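Side-chain contact in Ice-binding protein (Flavobacteriaceae bacterium, PDB 5UYT), which probably binds to ice crystals and restrains their growth, acting as a multi-domain bacterial antifreeze protein built from right-handed beta-helices: residues A10-A13 and L14-T17. Numbering follows the deposited sequence.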
loop_
_atom_site.group_PDB
_atom_site.type_symbol
_atom_site.label_atom_id
_atom_site.label_comp_id
_atom_site.label_asym_id
_atom_site.label_seq_id
_atom_site.Cartn_x
_atom_site.Cartn_y
_atom_site.Cartn_z
ATOM N N ALA A 10 -11.373 -13.274 2.679
ATOM C CA ALA A 10 -10.644 -12.617 1.557
ATOM C C ALA A 10 -10.025 -11.260 1.911
ATOM O O ALA A 10 -9.044 -10.842 1.278
ATOM C CB ALA A 10 -11.552 -12.473 0.337
ATOM N N ASN A 11 -10.600 -10.556 2.898
ATOM C CA ASN A 11 -10.097 -9.223 3.306
ATOM C C ASN A 11 -8.711 -9.269 3.925
ATOM O O ASN A 11 -8.029 -8.254 4.010
ATOM C CB ASN A 11 -11.073 -8.567 4.301
ATOM C CG ASN A 11 -12.422 -8.271 3.680
ATOM O OD1 ASN A 11 -12.511 -7.711 2.591
ATOM N ND2 ASN A 11 -13.474 -8.640 4.366
ATOM N N PHE A 12 -8.293 -10.462 4.343
ATOM C CA PHE A 12 -7.106 -10.627 5.162
ATOM C C PHE A 12 -5.890 -11.099 4.385
ATOM O O PHE A 12 -6.013 -11.894 3.459
ATOM C CB PHE A 12 -7.398 -11.631 6.299
ATOM C CG PHE A 12 -8.281 -11.073 7.360
ATOM C CD1 PHE A 12 -7.733 -10.556 8.534
ATOM C CD2 PHE A 12 -9.664 -11.048 7.186
ATOM C CE1 PHE A 12 -8.539 -10.022 9.520
ATOM C CE2 PHE A 12 -10.488 -10.507 8.173
ATOM C CZ PHE A 12 -9.923 -9.996 9.343
ATOM N N ALA A 13 -4.727 -10.616 4.812
ATOM C CA ALA A 13 -3.435 -11.203 4.479
ATOM C C ALA A 13 -3.063 -12.296 5.477
ATOM O O ALA A 13 -2.546 -13.352 5.072
ATOM C CB ALA A 13 -2.348 -10.130 4.493
ATOM N N LEU A 14 -3.290 -12.031 6.771
ATOM C CA LEU A 14 -2.954 -12.974 7.849
ATOM C C LEU A 14 -4.169 -13.053 8.766
ATOM O O LEU A 14 -4.648 -12.019 9.249
ATOM C CB LEU A 14 -1.763 -12.462 8.677
ATOM C CG LEU A 14 -0.465 -12.151 7.917
ATOM C CD1 LEU A 14 0.559 -11.469 8.839
ATOM C CD2 LEU A 14 0.102 -13.453 7.345
ATOM N N PHE A 15 -4.666 -14.260 9.008
ATOM C CA PHE A 15 -5.823 -14.402 9.874
ATOM C C PHE A 15 -5.862 -15.759 10.566
ATOM O O PHE A 15 -5.644 -16.795 9.928
ATOM C CB PHE A 15 -7.139 -14.204 9.109
ATOM C CG PHE A 15 -8.355 -14.492 9.954
ATOM C CD1 PHE A 15 -8.817 -13.544 10.861
ATOM C CD2 PHE A 15 -9.005 -15.719 9.882
ATOM C CE1 PHE A 15 -9.910 -13.815 11.670
ATOM C CE2 PHE A 15 -10.103 -16.004 10.692
ATOM C CZ PHE A 15 -10.559 -15.048 11.589
ATOM N N THR A 16 -6.148 -15.734 11.863
ATOM C CA THR A 16 -6.487 -16.970 12.580
ATOM C C THR A 16 -7.805 -16.834 13.326
ATOM O O THR A 16 -8.127 -15.781 13.898
ATOM C CB THR A 16 -5.361 -17.475 13.521
ATOM O OG1 THR A 16 -5.787 -18.709 14.112
ATOM C CG2 THR A 16 -5.029 -16.488 14.651
ATOM N N THR A 17 -8.581 -17.904 13.286
ATOM C CA THR A 17 -9.819 -17.988 14.038
ATOM C C THR A 17 -9.537 -17.998 15.552
ATOM O O THR A 17 -10.340 -17.509 16.356
ATOM C CB THR A 17 -10.604 -19.225 13.552
ATOM O OG1 THR A 17 -11.068 -18.935 12.228
ATOM C CG2 THR A 17 -11.791 -19.587 14.478
#
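Phe12 and Phe15 meet on one side of a bent chain as an edge-to-face aromatic pair. The ring centroids lie 4.9 Å apart and the planes are inclined at 54°, so the T-shape is well short of perpendicular. The edge of Phe15 is turned to a face of Phe12. Phe15 CD1 stands over that face near the rim, 3.8 Å from Phe12 CE1. Phe15 CB also touches the ring, 3.7 Å from Phe12 CD1. With CG beside the backbone N in Phe12 (chi1 -73°) and anti to it in Phe15 (chi1 174°), the two rings are brought together on the same side of the chain. The carbonyl of Leu14 sits obliquely by the Phe12 ring, with Leu14 O 3.5 Å from Phe12 CD1. The Leu14 side chain starts out away from the preceding residues, though its CB still touches Ala13. Leu14 CG is 4.4 Å from Ala13 CB, a loose apolar approach. Both Ala13 and Leu14 also touch Ile29. Helix 55-73 packs against the two aromatic residues, with Ala60 touching both. Cutting Phe12 back to an alanine would probably leave the edge of Phe15 without its aromatic face and open a gap beside Ala60. The chain turns a corner at Ala13 and Leu14, with parallel neighbours in strands 32-35 and 180-187. This buried corner, with aromatics on the helix side and the aliphatic side chains of Ala13, Leu14 and Ile29 on the other, belongs to the right-handed beta-helix of the ice-binding protein family, where a long helix packs alongside the solenoid.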